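Local structure of GTPase-activating protein skywalker (Drosophila melanogaster, 6R82) at residues Arg12-Thr17 with Met60-Asn65; Trp19-Val24 with Phe101-Glu106. The protein acts as a GTPase-activating protein for Rab35 in synaptic vesicle protein recycling at neuromuscular junction boutons, this chain being its TLDc domain. All coordinates share one frame; numbering follows the deposited sequence.

Contact 1 of 2, residues Arg12-Thr17 with Met60-Asn65; sequences RQFLFT and MIKTCN
Phe14 and Met60 meet in a Met-aromatic contact that packs helix 13-18 onto strand 57-63 of the antiparallel sheet of the TLDc domain. The sulfur sits closer to the root of the side chain than to the ring: Met60 SD lies 3.4 Å from Phe14 CB but 5.0 Å from the ring centroid, 65° off the ring normal, an oblique approach. Lys62, two residues along the same strand, uses its aliphatic part, with CE at the edge of the Phe14 ring, 3.7 Å from CD2 and 3.7 Å from CE2. With an alanine here in place of Phe14, the Met60 thioether and the Lys62 methylene would probably be left without the Phe14 ring against them, and a gap would be likely to open between helix and sheet. No hydrogen bond joins the segments, and the axes of helix 13-17 and strand 60-63 come no closer than 11.4 Å, a separation spanned by side chains. Farther out, Leu103 and Tyr104 of strand 99-104 also touch Phe14, while Lys62 NZ forms a long, weak ion pair with Glu180. Met60 keeps CG anti to its own N (chi1 -151°) and bends at chi3, and a second apolar touch on Met60 comes from Leu15, which also packs on Tyr182: Met60 CE lies 4.2 Å from Leu15 CD2.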
loop_
_atom_site.group_PDB
_atom_site.type_symbol
_atom_site.label_atom_id
_atom_site.label_comp_id
_atom_site.label_asym_id
_atom_site.label_seq_id
_atom_site.Cartn_x
_atom_site.Cartn_y
_atom_site.Cartn_z
ATOM N N ARG A 12 16.949 -5.092 -5.088
ATOM C CA ARG A 12 15.861 -4.173 -4.771
ATOM C C ARG A 12 15.413 -3.425 -6.007
ATOM O O ARG A 12 15.167 -2.214 -5.957
ATOM C CB ARG A 12 16.285 -3.170 -3.696
ATOM C CG ARG A 12 16.888 -3.756 -2.441
ATOM C CD ARG A 12 16.344 -3.029 -1.223
ATOM N NE ARG A 12 16.450 -3.800 0.018
ATOM C CZ ARG A 12 15.580 -4.735 0.402
ATOM N NH1 ARG A 12 15.755 -5.377 1.554
ATOM N NH2 ARG A 12 14.537 -5.033 -0.370
ATOM N N GLN A 13 15.294 -4.132 -7.135
ATOM C CA GLN A 13 15.016 -3.473 -8.408
ATOM C C GLN A 13 13.700 -2.717 -8.384
ATOM O O GLN A 13 13.575 -1.647 -8.994
ATOM C CB GLN A 13 14.991 -4.502 -9.538
ATOM C CG GLN A 13 16.329 -5.143 -9.792
ATOM C CD GLN A 13 16.257 -6.226 -10.838
ATOM O OE1 GLN A 13 15.675 -6.034 -11.907
ATOM N NE2 GLN A 13 16.832 -7.388 -10.524
ATOM N N PHE A 14 12.687 -3.278 -7.734
ATOM C CA PHE A 14 11.383 -2.635 -7.775
ATOM C C PHE A 14 11.404 -1.285 -7.055
ATOM O O PHE A 14 10.746 -0.337 -7.498
ATOM C CB PHE A 14 10.329 -3.578 -7.184
ATOM C CG PHE A 14 10.179 -4.884 -7.951
ATOM C CD1 PHE A 14 10.349 -4.920 -9.335
ATOM C CD2 PHE A 14 9.875 -6.071 -7.288
ATOM C CE1 PHE A 14 10.211 -6.113 -10.043
ATOM C CE2 PHE A 14 9.738 -7.267 -7.993
ATOM C CZ PHE A 14 9.909 -7.284 -9.371
ATOM N N LEU A 15 12.171 -1.174 -5.966
ATOM C CA LEU A 15 12.304 0.104 -5.271
ATOM C C LEU A 15 12.944 1.156 -6.166
ATOM O O LEU A 15 12.479 2.303 -6.222
ATOM C CB LEU A 15 13.140 -0.066 -4.002
ATOM C CG LEU A 15 12.466 -0.671 -2.769
ATOM C CD1 LEU A 15 13.436 -0.653 -1.609
ATOM C CD2 LEU A 15 11.246 0.133 -2.436
ATOM N N PHE A 16 14.028 0.786 -6.859
ATOM C CA PHE A 16 14.719 1.746 -7.716
ATOM C C PHE A 16 13.842 2.177 -8.881
ATOM O O PHE A 16 13.909 3.339 -9.303
ATOM C CB PHE A 16 16.046 1.153 -8.205
ATOM C CG PHE A 16 17.118 1.135 -7.147
ATOM C CD1 PHE A 16 17.806 2.294 -6.820
ATOM C CD2 PHE A 16 17.425 -0.036 -6.463
ATOM C CE1 PHE A 16 18.780 2.295 -5.827
ATOM C CE2 PHE A 16 18.405 -0.052 -5.477
ATOM C CZ PHE A 16 19.092 1.123 -5.161
ATOM N N THR A 17 12.987 1.271 -9.380
ATOM C CA THR A 17 12.027 1.632 -10.425
ATOM C C THR A 17 11.001 2.624 -9.909
ATOM O O THR A 17 10.603 3.544 -10.630
ATOM C CB THR A 17 11.312 0.383 -10.950
ATOM O OG1 THR A 17 12.283 -0.601 -11.323
ATOM C CG2 THR A 17 10.450 0.714 -12.153
ATOM N N MET A 60 4.214 -3.449 -1.339
ATOM C CA MET A 60 4.457 -4.103 -2.624
ATOM C C MET A 60 3.914 -5.524 -2.599
ATOM O O MET A 60 4.320 -6.329 -1.759
ATOM C CB MET A 60 5.946 -4.122 -2.964
ATOM C CG MET A 60 6.190 -4.125 -4.470
ATOM S SD MET A 60 7.880 -3.681 -4.866
ATOM C CE MET A 60 8.048 -2.108 -4.000
ATOM N N ILE A 61 3.031 -5.838 -3.543
ATOM C CA ILE A 61 2.402 -7.151 -3.647
ATOM C C ILE A 61 2.908 -7.841 -4.903
ATOM O O ILE A 61 2.879 -7.261 -5.997
ATOM C CB ILE A 61 0.867 -7.045 -3.678
ATOM C CG1 ILE A 61 0.353 -6.447 -2.368
ATOM C CG2 ILE A 61 0.230 -8.420 -3.948
ATOM C CD1 ILE A 61 -1.021 -5.841 -2.464
ATOM N N LYS A 62 3.353 -9.081 -4.747
ATOM C CA LYS A 62 3.678 -9.961 -5.864
ATOM C C LYS A 62 2.660 -11.103 -5.852
ATOM O O LYS A 62 2.607 -11.882 -4.893
ATOM C CB LYS A 62 5.115 -10.471 -5.748
ATOM C CG LYS A 62 6.201 -9.405 -6.052
ATOM C CD LYS A 62 7.355 -9.438 -5.035
ATOM C CE LYS A 62 7.971 -8.058 -4.814
ATOM N NZ LYS A 62 7.085 -7.155 -4.014
ATOM N N THR A 63 1.843 -11.191 -6.903
ATOM C CA THR A 63 0.831 -12.240 -6.983
ATOM C C THR A 63 1.409 -13.529 -7.565
ATOM O O THR A 63 2.455 -13.535 -8.218
ATOM C CB THR A 63 -0.363 -11.805 -7.835
ATOM O OG1 THR A 63 -0.057 -11.969 -9.224
ATOM C CG2 THR A 63 -0.726 -10.359 -7.556
ATOM N N CYS A 64 0.698 -14.636 -7.322
ATOM C CA CYS A 64 1.079 -15.913 -7.920
ATOM C C CYS A 64 0.956 -15.893 -9.438
ATOM O O CYS A 64 1.555 -16.740 -10.107
ATOM C CB CYS A 64 0.227 -17.044 -7.340
ATOM S SG CYS A 64 0.395 -17.290 -5.542
ATOM N N ASN A 65 0.194 -14.948 -9.986
ATOM C CA ASN A 65 0.062 -14.717 -11.418
ATOM C C ASN A 65 1.121 -13.752 -11.965
ATOM O O ASN A 65 0.956 -13.235 -13.078
ATOM C CB ASN A 65 -1.347 -14.182 -11.721
ATOM C CG ASN A 65 -1.865 -14.611 -13.085
ATOM O OD1 ASN A 65 -1.466 -15.646 -13.621
ATOM N ND2 ASN A 65 -2.769 -13.813 -13.650
#

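Contact 2 of 2, residues Trp19-Val24 with Phe101-Glu106; sequences WSWLPV and FSLYPE
With chi1 of -70°, Trp21 sets its CG opposite its carbonyl carbon and beside its backbone N, which carries the six-membered half of the indole to strand 99-104. Across from it, Phe101 has CG wedged between its own N and carbonyl carbon (chi1 67°); its phenyl ring leads off from the indole, and it is the CB methylene that meets Trp21. Phe101 CB lies 3.9 Å from Trp21 CZ3 and 4.1 Å from Trp21 CE3, so one carbon rests against a whole bond of the indole, and the two aromatic residues do not stack. Leu103, two residues farther along the strand, brings the CD2 branch of its isopropyl group to 4.1 Å from Trp21 CZ3. Both carbons approach the indole obliquely. Between them in sequence, at Ser102 the bond to CB points away from the indole and the backbone is what meets it, with Ser102 O near the plane of the indole, at its edge, 4.4 Å from Trp21 CH2.

The contact is thus carried by one corner of the indole, and no hydrogen bond crosses it. The Trp21 backbone is tied to the sheet separately, as its O accepts a hydrogen bond from Lys109 NZ on strand 108-110, and Arg107 also packs on the Trp21 side chain. Leu18 of helix 13-18 touches both Phe101 and Leu103, so the strand residues that meet the indole also pack under that helix. At the end of strand 99-104, Leu103 and Tyr104 both face Val68 of the antiparallel neighbour 68-73, the arrangement of a classic beta bulge.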
loop_
_atom_site.group_PDB
_atom_site.type_symbol
_atom_site.label_atom_id
_atom_site.label_comp_id
_atom_site.label_asym_id
_atom_site.label_seq_id
_atom_site.Cartn_x
_atom_site.Cartn_y
_atom_site.Cartn_z
ATOM N N TRP A 19 11.391 4.751 -7.382
ATOM C CA TRP A 19 11.936 5.808 -6.529
ATOM C C TRP A 19 11.468 7.194 -6.958
ATOM O O TRP A 19 11.093 8.020 -6.107
ATOM C CB TRP A 19 13.463 5.737 -6.496
ATOM C CG TRP A 19 14.041 6.289 -5.211
ATOM C CD1 TRP A 19 14.860 7.384 -5.075
ATOM C CD2 TRP A 19 13.826 5.784 -3.881
ATOM N NE1 TRP A 19 15.167 7.583 -3.743
ATOM C CE2 TRP A 19 14.548 6.619 -2.992
ATOM C CE3 TRP A 19 13.102 4.702 -3.359
ATOM C CZ2 TRP A 19 14.561 6.410 -1.609
ATOM C CZ3 TRP A 19 13.112 4.493 -1.988
ATOM C CH2 TRP A 19 13.835 5.345 -1.125
ATOM N N SER A 20 11.442 7.466 -8.267
ATOM C CA SER A 20 11.079 8.806 -8.726
ATOM C C SER A 20 9.596 9.116 -8.557
ATOM O O SER A 20 9.208 10.281 -8.705
ATOM C CB SER A 20 11.479 9.009 -10.198
ATOM O OG SER A 20 10.861 8.057 -11.049
ATOM N N TRP A 21 8.757 8.135 -8.230
ATOM C CA TRP A 21 7.348 8.449 -7.992
ATOM C C TRP A 21 7.048 8.901 -6.565
ATOM O O TRP A 21 5.954 9.427 -6.319
ATOM C CB TRP A 21 6.470 7.243 -8.314
ATOM C CG TRP A 21 6.389 6.932 -9.760
ATOM C CD1 TRP A 21 6.669 7.773 -10.804
ATOM C CD2 TRP A 21 5.998 5.689 -10.339
ATOM N NE1 TRP A 21 6.475 7.120 -11.998
ATOM C CE2 TRP A 21 6.064 5.838 -11.737
ATOM C CE3 TRP A 21 5.594 4.464 -9.811
ATOM C CZ2 TRP A 21 5.746 4.806 -12.609
ATOM C CZ3 TRP A 21 5.278 3.443 -10.680
ATOM C CH2 TRP A 21 5.351 3.620 -12.060
ATOM N N LEU A 22 7.974 8.701 -5.619
ATOM C CA LEU A 22 7.737 9.087 -4.235
ATOM C C LEU A 22 7.721 10.607 -4.116
ATOM O O LEU A 22 8.253 11.306 -4.983
ATOM C CB LEU A 22 8.815 8.509 -3.320
ATOM C CG LEU A 22 9.085 7.004 -3.360
ATOM C CD1 LEU A 22 10.356 6.692 -2.589
ATOM C CD2 LEU A 22 7.913 6.201 -2.804
ATOM N N PRO A 23 7.106 11.149 -3.059
ATOM C CA PRO A 23 7.234 12.592 -2.806
ATOM C C PRO A 23 8.704 12.979 -2.693
ATOM O O PRO A 23 9.523 12.237 -2.142
ATOM C CB PRO A 23 6.488 12.793 -1.481
ATOM C CG PRO A 23 5.510 11.628 -1.427
ATOM C CD PRO A 23 6.246 10.484 -2.057
ATOM N N VAL A 24 9.035 14.147 -3.240
ATOM C CA VAL A 24 10.441 14.481 -3.457
ATOM C C VAL A 24 11.218 14.465 -2.139
ATOM O O VAL A 24 12.357 13.994 -2.090
ATOM C CB VAL A 24 10.554 15.829 -4.204
ATOM C CG1 VAL A 24 9.890 16.967 -3.417
ATOM C CG2 VAL A 24 12.008 16.159 -4.510
ATOM N N PHE A 101 0.142 2.203 -7.396
ATOM C CA PHE A 101 0.996 1.964 -8.545
ATOM C C PHE A 101 0.826 0.518 -8.981
ATOM O O PHE A 101 0.371 -0.334 -8.210
ATOM C CB PHE A 101 2.473 2.256 -8.231
ATOM C CG PHE A 101 3.079 1.311 -7.234
ATOM C CD1 PHE A 101 3.639 0.112 -7.637
ATOM C CD2 PHE A 101 3.076 1.621 -5.883
ATOM C CE1 PHE A 101 4.190 -0.768 -6.714
ATOM C CE2 PHE A 101 3.628 0.755 -4.954
ATOM C CZ PHE A 101 4.188 -0.446 -5.371
ATOM N N SER A 102 1.210 0.252 -10.229
ATOM C CA SER A 102 1.425 -1.101 -10.719
ATOM C C SER A 102 2.737 -1.128 -11.482
ATOM O O SER A 102 3.092 -0.158 -12.156
ATOM C CB SER A 102 0.278 -1.584 -11.633
ATOM O OG SER A 102 -0.104 -0.587 -12.565
ATOM N N LEU A 103 3.460 -2.238 -11.362
ATOM C CA LEU A 103 4.689 -2.447 -12.116
ATOM C C LEU A 103 4.555 -3.483 -13.227
ATOM O O LEU A 103 5.184 -3.319 -14.274
ATOM C CB LEU A 103 5.829 -2.857 -11.169
ATOM C CG LEU A 103 6.296 -1.782 -10.179
ATOM C CD1 LEU A 103 7.587 -2.194 -9.478
ATOM C CD2 LEU A 103 6.476 -0.448 -10.883
ATOM N N TYR A 104 3.739 -4.522 -13.031
ATOM C CA TYR A 104 3.455 -5.555 -14.022
ATOM C C TYR A 104 2.001 -5.982 -13.874
ATOM O O TYR A 104 1.478 -6.001 -12.753
ATOM C CB TYR A 104 4.378 -6.775 -13.869
ATOM C CG TYR A 104 5.853 -6.439 -13.948
ATOM C CD1 TYR A 104 6.620 -6.310 -12.791
ATOM C CD2 TYR A 104 6.482 -6.245 -15.180
ATOM C CE1 TYR A 104 7.979 -5.998 -12.850
ATOM C CE2 TYR A 104 7.840 -5.932 -15.253
ATOM C CZ TYR A 104 8.582 -5.810 -14.085
ATOM O OH TYR A 104 9.928 -5.501 -14.148
ATOM N N PRO A 105 1.314 -6.323 -14.984
ATOM C CA PRO A 105 1.823 -6.291 -16.360
ATOM C C PRO A 105 1.977 -4.864 -16.878
ATOM O O PRO A 105 2.956 -4.549 -17.548
ATOM C CB PRO A 105 0.749 -7.051 -17.144
ATOM C CG PRO A 105 -0.513 -6.841 -16.357
ATOM C CD PRO A 105 -0.089 -6.789 -14.920
ATOM N N GLU A 106 1.013 -4.012 -16.553
ATOM C CA GLU A 106 1.097 -2.598 -16.874
ATOM C C GLU A 106 2.005 -1.880 -15.877
ATOM O O GLU A 106 2.377 -2.416 -14.828
ATOM C CB GLU A 106 -0.291 -1.961 -16.863
ATOM C CG GLU A 106 -1.298 -2.630 -17.774
ATOM C CD GLU A 106 -1.309 -2.021 -19.163
ATOM O OE1 GLU A 106 -0.350 -2.261 -19.928
ATOM O OE2 GLU A 106 -2.279 -1.294 -19.481
#

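How the contacts relate
The two contacts lie side by side in the TLDc domain, their centres about 10 Å apart, and together fasten consecutive N-terminal segments to one antiparallel sheet. Along the chain they interleave: 12-17, 19-24, 60-65, then 101-106, so helix 13-18 and the loop after it settle on strands that come later. Strands 57-63 and 99-104 are not direct partners; strand 68-73 pairs with both and lies between them. The contacts also touch each other: Phe14 CE1 is 3.6 Å from Tyr104 CE1, and Met60 CG is 4.3 Å from Phe101 CZ, so the two contacts are joined by packing rather than separate.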